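Local atomic coordinates of transcriptional regulator URE2 (Saccharomyces cerevisiae, PDB entry 1K0C), a protein that represses genes of nitrogen utilization by holding phosphorylated GATA transcriptional activators in the cytoplasm, and also has glutathione peroxidase activity. Residues Phe23-Ala28 with Leu50-Gly55; Val63-Asn68 with Asn81-Glu86. One frame throughout, in Å; residues are numbered along the deposited sequence.

Contact 1 of 2, residues Phe23-Ala28 with Leu50-Gly55; sequences FSHRSA and LDFNLG. With GTB (S-(p-nitrobenzyl)glutathione), chain F.
H25, whose imidazole meets F52 across the contact, takes a hydrogen bond on ND1 from S27 N, which lies 2.8 Å from H25 ND1 in the ring plane, within a type I turn closed by A28 N and H25 O. The bond at ND1 limits rotation of the imidazole while its CD2 side reaches F52: CG lies anti to the backbone N (chi1 -174°), which brings H25 CD2 to 3.3 Å from F52 CD1. The two rings meet obliquely, with planes 56° apart. One residue earlier, S24 O accepts a nearly straight hydrogen bond from L50 N at 3.0 Å, which extends the parallel pairing of 20-24 with 45-49 by one residue past the end of strand 45-49. On the F23 side, the branch CD2 of L50 meets the edge of the F23 ring, near its plane, with F23 CD2 4.0 Å away. F52 in turn spreads one face over the glycine end of the bound glutathione conjugate, where GTB CA3 sits 3.4 Å from F52 CE2, while A28 CB touches GTB CB2 near the sulfur. This is the familiar glutathione-site corner of the thioredoxin-like domain, in a chain that is the GST-like part of the protein without its prion domain. Strand 20-24 runs between strands 45-49 and 73-76, helix 29-40 starts just after A28, and helix 7-13 packs F11 on F23 and I8 on L50.

Contact 2 of 2, residues Val63-Asn68 with Asn81-Glu86; sequences VSVNPN and NLSIWE. With GTB (S-(p-nitrobenzyl)glutathione), chain F.
V65, the last residue of helix 60-65, presents its carbonyl oxygen to S83; a hydroxyl bond from S83 OG is modelled there, but that atom is crowded by a neighbour and its place is doubtful. N66 leaves the helix and lays its amide across the root of W85, with N66 OD1 3.4 Å from W85 CB and the amide plane only 20° from that of the indole. The same oxygen accepts from N68 N at 2.9 Å, the donor standing above the carbonyl plane: an Asx turn, which holds N66 OD1 beside the indole as the chain goes on through P67. P67 then covers one indole face: its CD lies 4.0 Å from the centroid of the five-membered ring of W85, 11° off the normal, a clear CH-pi contact. With chi1 at 41°, W85 CG sits between its backbone N and carbonyl carbon, which sets one indole face against P67. N68 ends the segment near E86, whose OE2 accepts from GTB N1 at 2.7 Å, gripping the gamma-glutamyl end of the ligand. V65 rests on strand 73-76, strand 82-85 forms one edge of the sheet, helix 87-102 begins after E86, and W121 of the second subunit meets W85 edge-to-face.

From the N terminus, strand 20-24 leads into helix 29-40 and strand 45-49, and contact 1 closes this beta-alpha-beta unit by joining the end of strand 20-24 and the turn after it to the loop after strand 45-49. The chain then passes through helix 60-65, and contact 2 closes the second unit, in which strands 73-76 and 82-85 return beside that helix. The two closures follow in series, neither nesting nor crossing. Both reach one four-stranded sheet and one ligand: contact 1 lies at the glycine, cysteine and nitrobenzyl parts of the conjugate, contact 2 at its gamma-glutamyl end. The pair illustrates how separate loop closures can assemble a single binding site.

Contact 1 of 2, residues Phe23-Ala28 with Leu50-Gly55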
loop_
_atom_site.group_PDB
_atom_site.type_symbol
_atom_site.label_atom_id
_atom_site.label_comp_id
_atom_site.label_asym_id
_atom_site.label_seq_id
_atom_site.Cartn_x
_atom_site.Cartn_y
_atom_site.Cartn_z
ATOM N N PHE B 23 -7.363 15.090 -8.294
ATOM C CA PHE B 23 -8.663 15.068 -7.642
ATOM C C PHE B 23 -8.390 14.806 -6.168
ATOM O O PHE B 23 -7.741 13.824 -5.816
ATOM C CB PHE B 23 -9.536 13.964 -8.211
ATOM C CG PHE B 23 -9.985 14.215 -9.609
ATOM C CD1 PHE B 23 -9.241 13.757 -10.684
ATOM C CD2 PHE B 23 -11.166 14.910 -9.855
ATOM C CE1 PHE B 23 -9.673 13.987 -11.986
ATOM C CE2 PHE B 23 -11.600 15.143 -11.152
ATOM C CZ PHE B 23 -10.854 14.681 -12.219
ATOM N N SER B 24 -8.889 15.680 -5.305
ATOM C CA SER B 24 -8.633 15.540 -3.882
ATOM C C SER B 24 -9.805 16.042 -3.048
ATOM O O SER B 24 -10.934 16.130 -3.529
ATOM C CB SER B 24 -7.361 16.333 -3.542
ATOM O OG SER B 24 -6.944 16.160 -2.202
ATOM N N HIS B 25 -9.520 16.348 -1.788
ATOM C CA HIS B 25 -10.500 16.889 -0.853
ATOM C C HIS B 25 -9.676 17.678 0.159
ATOM O O HIS B 25 -8.565 17.273 0.511
ATOM C CB HIS B 25 -11.279 15.764 -0.164
ATOM C CG HIS B 25 -12.394 16.248 0.712
ATOM N ND1 HIS B 25 -12.180 16.795 1.960
ATOM C CD2 HIS B 25 -13.735 16.281 0.513
ATOM C CE1 HIS B 25 -13.340 17.141 2.491
ATOM N NE2 HIS B 25 -14.300 16.840 1.633
ATOM N N ARG B 26 -10.199 18.811 0.615
ATOM C CA ARG B 26 -9.453 19.626 1.565
ATOM C C ARG B 26 -9.206 18.915 2.896
ATOM O O ARG B 26 -8.442 19.393 3.729
ATOM C CB ARG B 26 -10.174 20.954 1.797
ATOM C CG ARG B 26 -10.301 21.806 0.536
ATOM C CD ARG B 26 -10.830 23.202 0.838
ATOM N NE ARG B 26 -10.967 24.022 -0.368
ATOM C CZ ARG B 26 -11.864 23.803 -1.330
ATOM N NH1 ARG B 26 -11.915 24.603 -2.391
ATOM N NH2 ARG B 26 -12.713 22.785 -1.234
ATOM N N SER B 27 -9.830 17.754 3.076
ATOM C CA SER B 27 -9.677 16.990 4.315
ATOM C C SER B 27 -8.856 15.724 4.142
ATOM O O SER B 27 -8.435 15.117 5.123
ATOM C CB SER B 27 -11.048 16.603 4.865
ATOM O OG SER B 27 -11.872 17.744 5.007
ATOM N N ALA B 28 -8.633 15.326 2.894
ATOM C CA ALA B 28 -7.876 14.116 2.595
ATOM C C ALA B 28 -6.350 14.276 2.678
ATOM O O ALA B 28 -5.737 14.935 1.838
ATOM C CB ALA B 28 -8.269 13.610 1.215
ATOM N N LEU B 50 -13.268 17.628 -4.704
ATOM C CA LEU B 50 -14.579 17.023 -4.900
ATOM C C LEU B 50 -15.521 17.247 -3.734
ATOM O O LEU B 50 -15.136 17.129 -2.575
ATOM C CB LEU B 50 -14.442 15.517 -5.139
ATOM C CG LEU B 50 -13.736 15.072 -6.419
ATOM C CD1 LEU B 50 -13.831 13.553 -6.560
ATOM C CD2 LEU B 50 -14.390 15.749 -7.611
ATOM N N ASP B 51 -16.764 17.574 -4.058
ATOM C CA ASP B 51 -17.784 17.789 -3.047
ATOM C C ASP B 51 -18.482 16.446 -2.852
ATOM O O ASP B 51 -19.377 16.090 -3.617
ATOM C CB ASP B 51 -18.791 18.839 -3.525
ATOM C CG ASP B 51 -19.840 19.165 -2.477
ATOM O OD1 ASP B 51 -20.591 18.253 -2.069
ATOM O OD2 ASP B 51 -19.914 20.338 -2.058
ATOM N N PHE B 52 -18.059 15.696 -1.841
ATOM C CA PHE B 52 -18.657 14.393 -1.576
ATOM C C PHE B 52 -20.124 14.516 -1.185
ATOM O O PHE B 52 -20.906 13.573 -1.331
ATOM C CB PHE B 52 -17.867 13.655 -0.492
ATOM C CG PHE B 52 -16.545 13.137 -0.974
ATOM C CD1 PHE B 52 -15.458 13.992 -1.121
ATOM C CD2 PHE B 52 -16.405 11.804 -1.351
ATOM C CE1 PHE B 52 -14.250 13.528 -1.639
ATOM C CE2 PHE B 52 -15.202 11.327 -1.873
ATOM C CZ PHE B 52 -14.123 12.193 -2.017
ATOM N N ASN B 53 -20.489 15.691 -0.690
ATOM C CA ASN B 53 -21.860 15.951 -0.305
ATOM C C ASN B 53 -22.716 15.814 -1.568
ATOM O O ASN B 53 -23.742 15.138 -1.567
ATOM C CB ASN B 53 -21.960 17.363 0.276
ATOM C CG ASN B 53 -23.380 17.770 0.579
ATOM O OD1 ASN B 53 -24.079 17.113 1.356
ATOM N ND2 ASN B 53 -23.822 18.863 -0.035
ATOM N N LEU B 54 -22.268 16.442 -2.651
ATOM C CA LEU B 54 -22.981 16.391 -3.923
ATOM C C LEU B 54 -22.801 15.052 -4.624
ATOM O O LEU B 54 -23.318 14.844 -5.722
ATOM C CB LEU B 54 -22.497 17.509 -4.846
ATOM C CG LEU B 54 -23.164 18.875 -4.687
ATOM C CD1 LEU B 54 -23.129 19.321 -3.237
ATOM C CD2 LEU B 54 -22.454 19.879 -5.585
ATOM N N GLY B 55 -22.064 14.149 -3.990
ATOM C CA GLY B 55 -21.829 12.846 -4.584
ATOM C C GLY B 55 -21.054 12.914 -5.890
ATOM O O GLY B 55 -21.194 12.039 -6.745
HETATM N N1 GTB F . -5.607 3.860 0.010
HETATM C CA1 GTB F . -6.309 5.036 -0.516
HETATM C C1 GTB F . -5.104 5.991 -0.858
HETATM O O11 GTB F . -4.107 5.970 -0.134
HETATM O O12 GTB F . -5.187 6.740 -1.852
HETATM C CB1 GTB F . -7.247 5.611 0.585
HETATM C CG1 GTB F . -8.007 6.846 0.115
HETATM C CD1 GTB F . -8.918 7.373 1.216
HETATM O OE1 GTB F . -8.991 6.820 2.329
HETATM N N2 GTB F . -9.607 8.462 0.867
HETATM C CA2 GTB F . -10.550 9.116 1.802
HETATM C C2 GTB F . -11.837 9.479 1.042
HETATM O O2 GTB F . -11.839 9.545 -0.201
HETATM C CB2 GTB F . -9.962 10.428 2.378
HETATM S SG2 GTB F . -8.436 10.232 3.353
HETATM N N3 GTB F . -12.935 9.720 1.781
HETATM C CA3 GTB F . -14.196 10.078 1.141
HETATM C C3 GTB F . -15.328 9.185 1.580
HETATM O O31 GTB F . -16.345 9.741 2.029
HETATM O O32 GTB F . -15.188 7.945 1.465
HETATM C "C'" GTB F . -9.251 9.770 4.931
HETATM C "C1'" GTB F . -9.308 10.937 5.918
HETATM C "C2'" GTB F . -8.427 10.972 7.023
HETATM C "C3'" GTB F . -8.471 12.049 7.933
HETATM C "C4'" GTB F . -9.403 13.139 7.778
HETATM N N41 GTB F . -9.406 14.290 8.794
HETATM O O41 GTB F . -8.632 14.311 9.741
HETATM O O42 GTB F . -10.188 15.215 8.668
HETATM C "C5'" GTB F . -10.317 13.138 6.671
HETATM C "C6'" GTB F . -10.312 12.085 5.733
#

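Contact 2 of 2, residues Val63-Asn68 with Asn81-Glu86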
loop_
_atom_site.group_PDB
_atom_site.type_symbol
_atom_site.label_atom_id
_atom_site.label_comp_id
_atom_site.label_asym_id
_atom_site.label_seq_id
_atom_site.Cartn_x
_atom_site.Cartn_y
_atom_site.Cartn_z
ATOM N N VAL B 63 -15.484 7.624 -11.649
ATOM C CA VAL B 63 -15.333 6.197 -11.409
ATOM C C VAL B 63 -14.506 5.576 -12.537
ATOM O O VAL B 63 -13.896 4.518 -12.364
ATOM C CB VAL B 63 -16.714 5.501 -11.304
ATOM C CG1 VAL B 63 -16.544 3.985 -11.250
ATOM C CG2 VAL B 63 -17.443 5.995 -10.048
ATOM N N SER B 64 -14.481 6.240 -13.690
ATOM C CA SER B 64 -13.698 5.765 -14.831
ATOM C C SER B 64 -12.229 5.973 -14.476
ATOM O O SER B 64 -11.389 5.094 -14.655
ATOM C CB SER B 64 -14.035 6.574 -16.085
ATOM O OG SER B 64 -15.417 6.511 -16.381
ATOM N N VAL B 65 -11.938 7.164 -13.973
ATOM C CA VAL B 65 -10.595 7.526 -13.554
ATOM C C VAL B 65 -10.200 6.612 -12.396
ATOM O O VAL B 65 -9.214 5.880 -12.479
ATOM C CB VAL B 65 -10.556 9.000 -13.081
ATOM C CG1 VAL B 65 -9.237 9.312 -12.398
ATOM C CG2 VAL B 65 -10.767 9.918 -14.263
ATOM N N ASN B 66 -10.984 6.662 -11.321
ATOM C CA ASN B 66 -10.727 5.841 -10.145
ATOM C C ASN B 66 -11.924 4.967 -9.777
ATOM O O ASN B 66 -12.859 5.422 -9.120
ATOM C CB ASN B 66 -10.361 6.723 -8.956
ATOM C CG ASN B 66 -10.185 5.925 -7.690
ATOM O OD1 ASN B 66 -10.105 4.695 -7.726
ATOM N ND2 ASN B 66 -10.113 6.612 -6.561
ATOM N N PRO B 67 -11.895 3.685 -10.176
ATOM C CA PRO B 67 -12.980 2.738 -9.891
ATOM C C PRO B 67 -13.357 2.583 -8.414
ATOM O O PRO B 67 -14.467 2.165 -8.103
ATOM C CB PRO B 67 -12.472 1.433 -10.505
ATOM C CG PRO B 67 -10.980 1.561 -10.390
ATOM C CD PRO B 67 -10.754 2.997 -10.808
ATOM N N ASN B 68 -12.441 2.928 -7.513
ATOM C CA ASN B 68 -12.685 2.821 -6.072
ATOM C C ASN B 68 -13.466 4.030 -5.518
ATOM O O ASN B 68 -13.848 4.057 -4.337
ATOM C CB ASN B 68 -11.347 2.683 -5.351
ATOM C CG ASN B 68 -11.499 2.449 -3.866
ATOM O OD1 ASN B 68 -10.572 2.702 -3.096
ATOM N ND2 ASN B 68 -12.659 1.951 -3.453
ATOM N N ASN B 81 -3.835 11.062 -20.958
ATOM C CA ASN B 81 -4.765 11.156 -19.844
ATOM C C ASN B 81 -4.800 9.934 -18.959
ATOM O O ASN B 81 -5.842 9.561 -18.429
ATOM C CB ASN B 81 -6.163 11.500 -20.350
ATOM C CG ASN B 81 -6.198 12.851 -21.024
ATOM O OD1 ASN B 81 -5.420 13.742 -20.666
ATOM N ND2 ASN B 81 -7.085 13.019 -21.997
ATOM N N LEU B 82 -3.637 9.317 -18.793
ATOM C CA LEU B 82 -3.517 8.152 -17.936
ATOM C C LEU B 82 -4.049 8.520 -16.548
ATOM O O LEU B 82 -3.806 9.616 -16.038
ATOM C CB LEU B 82 -2.056 7.713 -17.833
ATOM C CG LEU B 82 -1.809 6.615 -16.797
ATOM C CD1 LEU B 82 -2.616 5.373 -17.157
ATOM C CD2 LEU B 82 -0.327 6.305 -16.727
ATOM N N SER B 83 -4.780 7.595 -15.944
ATOM C CA SER B 83 -5.358 7.823 -14.633
ATOM C C SER B 83 -4.709 6.949 -13.561
ATOM O O SER B 83 -4.737 5.722 -13.650
ATOM C CB SER B 83 -6.854 7.531 -14.690
ATOM O OG SER B 83 -7.430 7.566 -13.402
ATOM N N ILE B 84 -4.113 7.572 -12.553
ATOM C CA ILE B 84 -3.512 6.793 -11.484
ATOM C C ILE B 84 -4.244 7.050 -10.172
ATOM O O ILE B 84 -4.359 8.192 -9.737
ATOM C CB ILE B 84 -2.009 7.117 -11.286
ATOM C CG1 ILE B 84 -1.243 6.959 -12.609
ATOM C CG2 ILE B 84 -1.414 6.161 -10.244
ATOM C CD1 ILE B 84 -0.964 8.255 -13.333
ATOM N N TRP B 85 -4.748 5.983 -9.554
ATOM C CA TRP B 85 -5.462 6.091 -8.275
ATOM C C TRP B 85 -4.672 5.347 -7.200
ATOM O O TRP B 85 -3.832 4.511 -7.520
ATOM C CB TRP B 85 -6.874 5.526 -8.390
ATOM C CG TRP B 85 -6.927 4.269 -9.189
ATOM C CD1 TRP B 85 -6.683 4.138 -10.524
ATOM C CD2 TRP B 85 -7.197 2.953 -8.695
ATOM N NE1 TRP B 85 -6.782 2.821 -10.894
ATOM C CE2 TRP B 85 -7.096 2.069 -9.792
ATOM C CE3 TRP B 85 -7.512 2.436 -7.432
ATOM C CZ2 TRP B 85 -7.300 0.692 -9.668
ATOM C CZ3 TRP B 85 -7.717 1.064 -7.308
ATOM C CH2 TRP B 85 -7.609 0.208 -8.422
ATOM N N GLU B 86 -4.973 5.648 -5.938
ATOM C CA GLU B 86 -4.267 5.114 -4.776
ATOM C C GLU B 86 -3.030 6.001 -4.642
ATOM O O GLU B 86 -2.191 6.049 -5.551
ATOM C CB GLU B 86 -3.870 3.649 -4.967
ATOM C CG GLU B 86 -4.991 2.676 -4.640
ATOM C CD GLU B 86 -5.423 2.750 -3.184
ATOM O OE1 GLU B 86 -6.631 2.595 -2.920
ATOM O OE2 GLU B 86 -4.563 2.953 -2.297
HETATM N N1 GTB F . -5.607 3.860 0.010
HETATM C CA1 GTB F . -6.309 5.036 -0.516
HETATM C C1 GTB F . -5.104 5.991 -0.858
HETATM O O11 GTB F . -4.107 5.970 -0.134
HETATM O O12 GTB F . -5.187 6.740 -1.852
HETATM C CB1 GTB F . -7.247 5.611 0.585
HETATM C CG1 GTB F . -8.007 6.846 0.115
HETATM C CD1 GTB F . -8.918 7.373 1.216
HETATM O OE1 GTB F . -8.991 6.820 2.329
HETATM N N2 GTB F . -9.607 8.462 0.867
HETATM C CA2 GTB F . -10.550 9.116 1.802
HETATM C C2 GTB F . -11.837 9.479 1.042
HETATM O O2 GTB F . -11.839 9.545 -0.201
HETATM C CB2 GTB F . -9.962 10.428 2.378
HETATM S SG2 GTB F . -8.436 10.232 3.353
HETATM N N3 GTB F . -12.935 9.720 1.781
HETATM C CA3 GTB F . -14.196 10.078 1.141
HETATM C C3 GTB F . -15.328 9.185 1.580
HETATM O O31 GTB F . -16.345 9.741 2.029
HETATM O O32 GTB F . -15.188 7.945 1.465
HETATM C "C'" GTB F . -9.251 9.770 4.931
HETATM C "C1'" GTB F . -9.308 10.937 5.918
HETATM C "C2'" GTB F . -8.427 10.972 7.023
HETATM C "C3'" GTB F . -8.471 12.049 7.933
HETATM C "C4'" GTB F . -9.403 13.139 7.778
HETATM N N41 GTB F . -9.406 14.290 8.794
HETATM O O41 GTB F . -8.632 14.311 9.741
HETATM O O42 GTB F . -10.188 15.215 8.668
HETATM C "C5'" GTB F . -10.317 13.138 6.671
HETATM C "C6'" GTB F . -10.312 12.085 5.733
#